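Local structure of oxidoreductase, NAD-binding/iron-sulfur cluster-binding protein (Nitratireductor pacificus pht-3B, 6ZXU) at residues S439-I444 against N659-S664; Y432-G437 against K638-D643; Q309-R314 against R683-P688. The protein catalyses reductive dehalogenation, using a bound cobalamin cofactor and two [4Fe-4S] clusters. All blocks are in the same frame, centred on the assembly; numbering follows the deposited sequence.

In the fold
Along the chain from the N terminus, 309-314, just before helix 317-323, comes first; its partner 683-688 is 369 residues on, so interaction 3 closes the widest loop and encloses the other two. Within it, helix 432-437 opens interaction 2 and the following loop, 439-444, opens interaction 1. Segment 638-643 then returns to the helix and 659-664 to the loop, so interactions 1 and 2 cross. They also touch: R639 NH1 pairs with E660 OE2, and W641 packs on I444. Together they tie the connection between helices 432-437 and 445-469 to the late loops, interaction 1 lying beside an iron-sulfur cluster. Interaction 3 lies about 33 Å, centre to centre, from interaction 1, at the cobalamin pocket.

Interaction 1 (S439-I444 against N659-S664); sequences SGDDWI and NERDLS
Beside an iron-sulfur cluster, whose nearest atoms lie about 6 Å from the D441 side chain, D441 and R661 form a salt bridge, the aspartate buried and the arginine only partly so. R661 reaches in with an extended chain, and its NE gives a 2.7 Å bond to D441 OD2 on the syn lone pair; the two flat groups are turned 42° apart. Y578 OH also bonds D441 OD2 and R661 NH2, a common third partner. D441 CG sits between its backbone N and carbonyl carbon (chi1 54°), which lays the carboxylate over the N659 amide, the planes only 17° apart, while N659 ND2 donates 2.8 Å to D441 O from above the carbonyl plane. The other oxygen, OD1, is met by S439 OG at 2.8 Å; that same hydroxyl accepts from R661 N (3.1 Å). This loop leads into helix 445-469, and D442 caps the entry: its OD1 takes the backbone N-H of I444, and its OD2 draws in S439 N at 2.8 Å from above the carboxylate plane. A water donates to D442 OD2 and to N659 O (2.9 Å), linking that carboxylate to the backbone of 659-664. R590 NH1 bonds S439 O, tying the turn to the cluster pocket.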
loop_
_atom_site.group_PDB
_atom_site.type_symbol
_atom_site.label_atom_id
_atom_site.label_comp_id
_atom_site.label_asym_id
_atom_site.label_seq_id
_atom_site.Cartn_x
_atom_site.Cartn_y
_atom_site.Cartn_z
ATOM N N SER A 439 14.010 -10.521 0.743
ATOM C CA SER A 439 15.307 -9.876 0.842
ATOM C C SER A 439 15.145 -8.306 0.868
ATOM O O SER A 439 16.049 -7.596 1.270
ATOM C CB SER A 439 16.184 -10.266 -0.371
ATOM O OG SER A 439 17.465 -9.696 -0.219
ATOM N N GLY A 440 14.009 -7.816 0.391
ATOM C CA GLY A 440 13.849 -6.403 0.098
ATOM C C GLY A 440 14.101 -5.993 -1.314
ATOM O O GLY A 440 13.430 -5.085 -1.811
ATOM N N ASP A 441 15.069 -6.672 -1.986
ATOM C CA ASP A 441 15.344 -6.454 -3.408
ATOM C C ASP A 441 15.213 -7.751 -4.252
ATOM O O ASP A 441 15.897 -7.915 -5.259
ATOM C CB ASP A 441 16.686 -5.871 -3.564
ATOM C CG ASP A 441 17.769 -6.727 -2.859
ATOM O OD1 ASP A 441 17.423 -7.699 -2.135
ATOM O OD2 ASP A 441 18.944 -6.356 -2.973
ATOM N N ASP A 442 14.277 -8.628 -3.899
ATOM C CA ASP A 442 14.055 -9.835 -4.683
ATOM C C ASP A 442 12.874 -9.722 -5.561
ATOM O O ASP A 442 12.484 -8.617 -5.908
ATOM C CB ASP A 442 13.986 -11.048 -3.736
ATOM C CG ASP A 442 12.830 -10.958 -2.701
ATOM O OD1 ASP A 442 11.820 -10.294 -2.977
ATOM O OD2 ASP A 442 12.934 -11.615 -1.623
ATOM N N TRP A 443 12.262 -10.846 -5.959
ATOM C CA TRP A 443 11.229 -10.871 -7.004
ATOM C C TRP A 443 9.893 -10.326 -6.609
ATOM O O TRP A 443 9.105 -9.981 -7.467
ATOM C CB TRP A 443 11.115 -12.313 -7.680
ATOM C CG TRP A 443 12.399 -12.588 -8.311
ATOM C CD1 TRP A 443 13.414 -13.353 -7.843
ATOM C CD2 TRP A 443 12.891 -11.930 -9.487
ATOM N NE1 TRP A 443 14.495 -13.230 -8.687
ATOM C CE2 TRP A 443 14.207 -12.342 -9.679
ATOM C CE3 TRP A 443 12.336 -11.071 -10.402
ATOM C CZ2 TRP A 443 14.990 -11.884 -10.779
ATOM C CZ3 TRP A 443 13.091 -10.621 -11.496
ATOM C CH2 TRP A 443 14.408 -11.033 -11.669
ATOM N N ILE A 444 9.647 -10.155 -5.327
ATOM C CA ILE A 444 8.346 -9.643 -4.874
ATOM C C ILE A 444 8.356 -8.127 -4.558
ATOM O O ILE A 444 7.343 -7.555 -4.244
ATOM C CB ILE A 444 7.854 -10.471 -3.688
ATOM C CG1 ILE A 444 6.311 -10.394 -3.520
ATOM C CG2 ILE A 444 8.517 -10.060 -2.378
ATOM C CD1 ILE A 444 5.584 -10.868 -4.733
ATOM N N ASN A 659 18.289 -12.293 -5.151
ATOM C CA ASN A 659 18.858 -11.741 -3.898
ATOM C C ASN A 659 18.296 -12.427 -2.704
ATOM O O ASN A 659 17.076 -12.634 -2.597
ATOM C CB ASN A 659 18.570 -10.207 -3.776
ATOM C CG ASN A 659 19.311 -9.423 -4.806
ATOM O OD1 ASN A 659 20.535 -9.525 -4.908
ATOM N ND2 ASN A 659 18.590 -8.643 -5.615
ATOM N N GLU A 660 19.176 -12.842 -1.798
ATOM C CA GLU A 660 18.804 -13.489 -0.519
ATOM C C GLU A 660 19.724 -12.947 0.557
ATOM O O GLU A 660 20.481 -13.648 1.192
ATOM C CB GLU A 660 18.860 -15.007 -0.608
ATOM C CG GLU A 660 17.928 -15.535 -1.666
ATOM C CD GLU A 660 18.139 -17.042 -1.883
ATOM O OE1 GLU A 660 19.376 -17.493 -1.978
ATOM O OE2 GLU A 660 17.070 -17.749 -1.971
ATOM N N ARG A 661 19.595 -11.661 0.786
ATOM C CA ARG A 661 20.481 -10.950 1.665
ATOM C C ARG A 661 20.135 -11.200 3.129
ATOM O O ARG A 661 18.984 -11.319 3.530
ATOM C CB ARG A 661 20.381 -9.440 1.323
ATOM C CG ARG A 661 20.823 -9.142 -0.067
ATOM C CD ARG A 661 20.889 -7.650 -0.287
ATOM N NE ARG A 661 21.100 -7.401 -1.660
ATOM C CZ ARG A 661 22.291 -7.272 -2.200
ATOM N NH1 ARG A 661 23.381 -7.402 -1.449
ATOM N NH2 ARG A 661 22.415 -7.009 -3.473
ATOM N N ASP A 662 21.186 -11.226 3.928
ATOM C CA ASP A 662 21.103 -11.356 5.370
ATOM C C ASP A 662 21.722 -10.105 5.979
ATOM O O ASP A 662 22.371 -9.307 5.260
ATOM C CB ASP A 662 21.940 -12.597 5.767
ATOM C CG ASP A 662 21.406 -13.907 5.091
ATOM O OD1 ASP A 662 20.149 -14.070 4.926
ATOM O OD2 ASP A 662 22.272 -14.762 4.753
ATOM N N LEU A 663 21.626 -9.997 7.285
ATOM C CA LEU A 663 22.245 -8.867 7.962
ATOM C C LEU A 663 23.708 -8.706 7.566
ATOM O O LEU A 663 24.341 -9.712 7.265
ATOM C CB LEU A 663 22.074 -9.038 9.409
ATOM C CG LEU A 663 20.605 -8.932 9.837
ATOM C CD1 LEU A 663 20.403 -9.517 11.225
ATOM C CD2 LEU A 663 20.189 -7.464 9.887
ATOM N N SER A 664 24.191 -7.467 7.470
ATOM C CA SER A 664 25.560 -7.119 7.043
ATOM C C SER A 664 26.351 -6.639 8.225
ATOM O O SER A 664 25.795 -6.190 9.214
ATOM C CB SER A 664 25.547 -5.998 5.978
ATOM O OG SER A 664 24.582 -6.255 5.009
HETATM O O HOH W 1 14.589 -13.797 -1.727
#

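Interaction 2 (Y432-G437 against K638-D643); sequences YETMEG and KRWWFD
T434 and W640 carry the single hydrogen bond between helix 432-437 and the segment 638-643: W640 NE1 donates to T434 OG1 at 2.9 Å, with the hydroxyl oxygen close to the indole plane. The tightly packed part lies next door, at G437. With no side chain there, the K638 backbone comes in beside it, the two CA atoms 4.4 Å apart, and K638 CB lies 3.4 Å from E433 O. W641 sets the rim of its ring against this spot, CH2 lying 3.6 Å from G437 C, and its CZ3 meets T434 CG2 at 3.8 Å. Both tryptophans hold CG between the backbone N and the carbonyl carbon (chi1 54° for W640, 57° for W641), which brings the rings to the helix and to each other, W641 CE3 sitting 3.6 Å above one face of W640.

The side-chain ends on the outer side are looser. E433 and K638 extend alongside each other in the same direction, yet E433 OE1 and K638 NZ stay 5.4 Å apart; K638 NZ bonds R36 O and N33 O, and E433 OE1 bonds N33 ND2. Partly exposed R639 rests CG over a face of W641, and its NH2 forms a salt bridge with the syn lone pair of D643 OD2, NH1 pairing with E660. Between the two segments the grip is van der Waals contact plus one indole bond, while E433 and K638 can probably attract only weakly.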
loop_
_atom_site.group_PDB
_atom_site.type_symbol
_atom_site.label_atom_id
_atom_site.label_comp_id
_atom_site.label_asym_id
_atom_site.label_seq_id
_atom_site.Cartn_x
_atom_site.Cartn_y
_atom_site.Cartn_z
ATOM N N TYR A 432 3.823 -6.113 6.470
ATOM C CA TYR A 432 4.871 -6.629 7.302
ATOM C C TYR A 432 5.255 -8.086 6.981
ATOM O O TYR A 432 6.442 -8.412 6.855
ATOM C CB TYR A 432 4.543 -6.479 8.797
ATOM C CG TYR A 432 5.637 -7.077 9.696
ATOM C CD1 TYR A 432 6.829 -6.445 9.892
ATOM C CD2 TYR A 432 5.482 -8.324 10.270
ATOM C CE1 TYR A 432 7.785 -6.961 10.684
ATOM C CE2 TYR A 432 6.475 -8.878 11.013
ATOM C CZ TYR A 432 7.613 -8.175 11.258
ATOM O OH TYR A 432 8.589 -8.766 12.029
ATOM N N GLU A 433 4.251 -8.936 6.787
ATOM C CA GLU A 433 4.519 -10.395 6.798
ATOM C C GLU A 433 5.176 -10.824 5.478
ATOM O O GLU A 433 6.120 -11.608 5.524
ATOM C CB GLU A 433 3.256 -11.193 7.020
ATOM C CG GLU A 433 2.872 -11.236 8.516
ATOM C CD GLU A 433 2.192 -9.941 9.080
ATOM O OE1 GLU A 433 1.985 -9.836 10.364
ATOM O OE2 GLU A 433 1.894 -9.011 8.233
ATOM N N THR A 434 4.802 -10.211 4.377
ATOM C CA THR A 434 5.473 -10.482 3.135
ATOM C C THR A 434 6.931 -9.981 3.174
ATOM O O THR A 434 7.867 -10.675 2.791
ATOM C CB THR A 434 4.740 -9.889 1.947
ATOM O OG1 THR A 434 3.518 -10.584 1.768
ATOM C CG2 THR A 434 5.530 -10.012 0.666
ATOM N N MET A 435 7.151 -8.779 3.699
ATOM C CA MET A 435 8.476 -8.251 3.754
ATOM C C MET A 435 9.388 -9.078 4.645
ATOM O O MET A 435 10.618 -9.088 4.424
ATOM C CB MET A 435 8.441 -6.750 4.216
ATOM C CG MET A 435 9.505 -5.888 3.618
ATOM S SD MET A 435 9.206 -4.076 4.030
ATOM C CE MET A 435 7.737 -3.707 3.043
ATOM N N GLU A 436 8.840 -9.749 5.645
ATOM C CA GLU A 436 9.633 -10.604 6.511
ATOM C C GLU A 436 10.295 -11.760 5.754
ATOM O O GLU A 436 11.360 -12.158 6.104
ATOM C CB GLU A 436 8.760 -11.179 7.661
ATOM C CG GLU A 436 8.729 -10.299 8.907
ATOM C CD GLU A 436 10.160 -9.835 9.416
ATOM O OE1 GLU A 436 10.588 -8.638 9.180
ATOM O OE2 GLU A 436 10.891 -10.683 10.035
ATOM N N GLY A 437 9.593 -12.328 4.780
ATOM C CA GLY A 437 10.103 -13.419 3.985
ATOM C C GLY A 437 11.136 -13.002 2.945
ATOM O O GLY A 437 11.836 -13.824 2.424
ATOM N N LYS A 638 7.648 -17.232 5.577
ATOM C CA LYS A 638 6.845 -16.189 4.937
ATOM C C LYS A 638 7.105 -16.006 3.432
ATOM O O LYS A 638 6.566 -15.102 2.808
ATOM C CB LYS A 638 7.055 -14.895 5.666
ATOM C CG LYS A 638 6.754 -14.901 7.184
ATOM C CD LYS A 638 5.286 -15.099 7.423
ATOM C CE LYS A 638 4.978 -14.858 8.864
ATOM N NZ LYS A 638 3.512 -14.887 9.034
ATOM N N ARG A 639 7.974 -16.808 2.833
ATOM C CA ARG A 639 8.281 -16.704 1.440
ATOM C C ARG A 639 7.255 -17.452 0.620
ATOM O O ARG A 639 7.455 -18.609 0.248
ATOM C CB ARG A 639 9.715 -17.170 1.172
ATOM C CG ARG A 639 10.193 -16.880 -0.249
ATOM C CD ARG A 639 11.681 -16.963 -0.302
ATOM N NE ARG A 639 12.212 -16.982 -1.649
ATOM C CZ ARG A 639 13.516 -17.193 -1.884
ATOM N NH1 ARG A 639 14.350 -17.361 -0.866
ATOM N NH2 ARG A 639 14.014 -17.192 -3.114
ATOM N N TRP A 640 6.134 -16.809 0.329
ATOM C CA TRP A 640 5.035 -17.509 -0.266
ATOM C C TRP A 640 4.994 -17.396 -1.786
ATOM O O TRP A 640 4.174 -18.083 -2.412
ATOM C CB TRP A 640 3.710 -16.915 0.251
ATOM C CG TRP A 640 3.572 -15.418 0.075
ATOM C CD1 TRP A 640 3.946 -14.447 1.008
ATOM C CD2 TRP A 640 3.031 -14.698 -1.050
ATOM N NE1 TRP A 640 3.689 -13.174 0.516
ATOM C CE2 TRP A 640 3.125 -13.296 -0.733
ATOM C CE3 TRP A 640 2.537 -15.084 -2.281
ATOM C CZ2 TRP A 640 2.724 -12.325 -1.618
ATOM C CZ3 TRP A 640 2.182 -14.139 -3.168
ATOM C CH2 TRP A 640 2.243 -12.768 -2.839
ATOM N N TRP A 641 5.775 -16.480 -2.375
ATOM C CA TRP A 641 5.672 -16.169 -3.827
ATOM C C TRP A 641 6.637 -17.039 -4.630
ATOM O O TRP A 641 7.609 -17.610 -4.094
ATOM C CB TRP A 641 5.986 -14.653 -4.086
ATOM C CG TRP A 641 7.356 -14.234 -3.577
ATOM C CD1 TRP A 641 8.537 -14.216 -4.289
ATOM C CD2 TRP A 641 7.680 -13.807 -2.261
ATOM N NE1 TRP A 641 9.561 -13.838 -3.478
ATOM C CE2 TRP A 641 9.048 -13.558 -2.231
ATOM C CE3 TRP A 641 6.924 -13.586 -1.108
ATOM C CZ2 TRP A 641 9.688 -13.181 -1.073
ATOM C CZ3 TRP A 641 7.544 -13.219 0.030
ATOM C CH2 TRP A 641 8.924 -13.007 0.056
ATOM N N PHE A 642 6.368 -17.115 -5.936
ATOM C CA PHE A 642 7.249 -17.793 -6.903
ATOM C C PHE A 642 8.317 -16.838 -7.417
ATOM O O PHE A 642 8.050 -15.656 -7.610
ATOM C CB PHE A 642 6.436 -18.304 -8.104
ATOM C CG PHE A 642 5.376 -19.332 -7.793
ATOM C CD1 PHE A 642 5.467 -20.167 -6.713
ATOM C CD2 PHE A 642 4.288 -19.452 -8.653
ATOM C CE1 PHE A 642 4.506 -21.083 -6.433
ATOM C CE2 PHE A 642 3.319 -20.386 -8.422
ATOM C CZ PHE A 642 3.431 -21.202 -7.313
ATOM N N ASP A 643 9.513 -17.343 -7.620
ATOM C CA ASP A 643 10.572 -16.598 -8.263
ATOM C C ASP A 643 10.467 -16.714 -9.812
ATOM O O ASP A 643 10.980 -17.640 -10.410
ATOM C CB ASP A 643 11.930 -17.124 -7.814
ATOM C CG ASP A 643 12.242 -16.754 -6.413
ATOM O OD1 ASP A 643 11.615 -15.815 -5.843
ATOM O OD2 ASP A 643 13.080 -17.394 -5.838
#

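Interaction 3 (Q309-R314 against R683-P688)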
loop_
_atom_site.group_PDB
_atom_site.type_symbol
_atom_site.label_atom_id
_atom_site.label_comp_id
_atom_site.label_asym_id
_atom_site.label_seq_id
_atom_site.Cartn_x
_atom_site.Cartn_y
_atom_site.Cartn_z
ATOM N N GLN A 309 12.620 26.002 -3.747
ATOM C CA GLN A 309 12.284 26.144 -5.150
ATOM C C GLN A 309 11.474 24.959 -5.626
ATOM O O GLN A 309 11.665 23.825 -5.171
ATOM C CB GLN A 309 13.493 26.223 -6.006
ATOM C CG GLN A 309 14.344 27.414 -5.817
ATOM C CD GLN A 309 15.647 27.282 -6.675
ATOM O OE1 GLN A 309 16.758 27.429 -6.174
ATOM N NE2 GLN A 309 15.501 26.979 -7.943
ATOM N N ARG A 310 10.512 25.221 -6.507
ATOM C CA ARG A 310 9.723 24.178 -7.167
ATOM C C ARG A 310 10.584 23.523 -8.307
ATOM O O ARG A 310 11.450 24.151 -8.886
ATOM C CB ARG A 310 8.384 24.735 -7.665
ATOM C CG ARG A 310 7.429 25.028 -6.539
ATOM C CD ARG A 310 6.225 25.798 -6.993
ATOM N NE ARG A 310 5.416 25.025 -7.929
ATOM C CZ ARG A 310 4.363 25.490 -8.559
ATOM N NH1 ARG A 310 4.025 26.738 -8.414
ATOM N NH2 ARG A 310 3.713 24.752 -9.420
ATOM N N VAL A 311 10.373 22.226 -8.492
ATOM C CA VAL A 311 11.207 21.324 -9.285
ATOM C C VAL A 311 10.379 20.857 -10.488
ATOM O O VAL A 311 9.139 20.587 -10.339
ATOM C CB VAL A 311 11.591 20.059 -8.412
ATOM C CG1 VAL A 311 12.551 19.191 -9.160
ATOM C CG2 VAL A 311 12.199 20.547 -7.094
ATOM N N ALA A 312 10.967 20.828 -11.661
ATOM C CA ALA A 312 10.301 20.250 -12.809
ATOM C C ALA A 312 9.949 18.734 -12.523
ATOM O O ALA A 312 10.749 18.033 -11.908
ATOM C CB ALA A 312 11.201 20.352 -14.051
ATOM N N LYS A 313 8.789 18.256 -12.953
ATOM C CA LYS A 313 8.525 16.800 -12.958
ATOM C C LYS A 313 9.621 16.028 -13.709
ATOM O O LYS A 313 9.922 14.918 -13.393
ATOM C CB LYS A 313 7.188 16.438 -13.611
ATOM C CG LYS A 313 6.085 16.316 -12.654
ATOM C CD LYS A 313 4.814 15.738 -13.200
ATOM C CE LYS A 313 4.940 14.236 -13.259
ATOM N NZ LYS A 313 3.542 13.742 -13.562
ATOM N N ARG A 314 10.193 16.660 -14.702
ATOM C CA ARG A 314 11.273 16.110 -15.464
ATOM C C ARG A 314 12.527 15.831 -14.619
ATOM O O ARG A 314 13.430 15.072 -15.053
ATOM C CB ARG A 314 11.584 17.050 -16.647
ATOM C CG ARG A 314 12.794 16.687 -17.531
ATOM C CD ARG A 314 12.669 15.341 -18.280
ATOM N NE ARG A 314 13.837 15.192 -19.118
ATOM C CZ ARG A 314 15.044 14.846 -18.681
ATOM N NH1 ARG A 314 15.196 14.497 -17.441
ATOM N NH2 ARG A 314 16.081 14.768 -19.472
ATOM N N ARG A 683 19.378 23.417 -8.815
ATOM C CA ARG A 683 20.369 23.821 -9.770
ATOM C C ARG A 683 20.987 22.718 -10.594
ATOM O O ARG A 683 21.570 23.008 -11.606
ATOM C CB ARG A 683 21.458 24.632 -9.120
ATOM C CG ARG A 683 22.328 23.971 -8.162
ATOM C CD ARG A 683 23.354 24.991 -7.596
ATOM N NE ARG A 683 24.353 25.284 -8.604
ATOM C CZ ARG A 683 25.478 24.617 -8.786
ATOM N NH1 ARG A 683 25.814 23.667 -7.948
ATOM N NH2 ARG A 683 26.267 24.880 -9.836
ATOM N N LEU A 684 20.938 21.466 -10.120
ATOM C CA LEU A 684 21.511 20.335 -10.836
ATOM C C LEU A 684 20.448 19.463 -11.444
ATOM O O LEU A 684 20.732 18.312 -11.808
ATOM C CB LEU A 684 22.424 19.537 -9.903
ATOM C CG LEU A 684 23.639 20.335 -9.373
ATOM C CD1 LEU A 684 24.456 19.477 -8.409
ATOM C CD2 LEU A 684 24.514 20.706 -10.564
ATOM N N GLN A 685 19.238 19.991 -11.567
ATOM C CA GLN A 685 18.123 19.324 -12.145
ATOM C C GLN A 685 17.849 19.931 -13.545
ATOM O O GLN A 685 18.235 21.052 -13.774
ATOM C CB GLN A 685 16.906 19.488 -11.247
ATOM C CG GLN A 685 17.017 18.682 -9.953
ATOM C CD GLN A 685 16.741 17.193 -10.161
ATOM O OE1 GLN A 685 17.263 16.590 -11.061
ATOM N NE2 GLN A 685 15.931 16.589 -9.264
ATOM N N PRO A 686 17.112 19.223 -14.411
ATOM C CA PRO A 686 16.551 19.863 -15.630
ATOM C C PRO A 686 15.655 21.006 -15.189
ATOM O O PRO A 686 14.857 20.856 -14.248
ATOM C CB PRO A 686 15.692 18.776 -16.256
ATOM C CG PRO A 686 16.113 17.499 -15.589
ATOM C CD PRO A 686 16.642 17.822 -14.264
ATOM N N PRO A 687 15.851 22.168 -15.792
ATOM C CA PRO A 687 15.078 23.354 -15.333
ATOM C C PRO A 687 13.608 23.196 -15.635
ATOM O O PRO A 687 13.240 22.400 -16.491
ATOM C CB PRO A 687 15.733 24.515 -16.134
ATOM C CG PRO A 687 16.556 23.853 -17.219
ATOM C CD PRO A 687 16.952 22.510 -16.720
ATOM N N PRO A 688 12.742 23.983 -14.969
ATOM C CA PRO A 688 11.315 23.992 -15.312
ATOM C C PRO A 688 11.104 24.257 -16.803
ATOM O O PRO A 688 11.815 25.055 -17.399
ATOM C CB PRO A 688 10.754 25.133 -14.491
ATOM C CG PRO A 688 11.632 25.203 -13.293
ATOM C CD PRO A 688 13.001 24.839 -13.782
HETATM O O HOH W 2 13.809 21.395 -11.819
#
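R314 and P686 make one nonpolar group in this meeting of two loops, whose touching parts run 94° apart. P686 lies across the arginine at about a right angle, its CB over one face of the guanidinium and its CG 3.6 Å from R314 NH1; lower down, R314 CG meets P686 CB at 3.8 Å. The R314 chain starts with CG anti to the backbone N (chi1 175°) and then bends at chi2, which carries the chain across the proline ring. A312 makes another group. Its methyl, CB, is 3.7 Å from P686 O and 3.8 Å from P687 O, and it also touches P688 CA, so one small side chain sits against the backbone of three successive prolines. V311 makes a looser approach to the amide of Q685.

Polar links are few, and no direct hydrogen bond joins the segments. One water bridges them, accepting from A312 N at 2.9 Å and donating to P686 O at 2.7 Å. The guanidinium of R314 is gripped from outside: NH1 forms a salt bridge with D325, NH2 bonds A694 O and NE bonds T691 O. With its three nitrogens engaged, its orientation against P686 is fixed. R314 O has no hydrogen-bonding partner in the model and is buried by the contact, with P686 CG 3.7 Å away.

Backbone angles of P686 to P688 are those of a polyproline II stretch. One end of the contact borders the cobalamin pocket: V311 comes within about 4 Å of the cofactor at the nearest atoms, and Q685 packs on F317, a residue that binds cob(II)alamin.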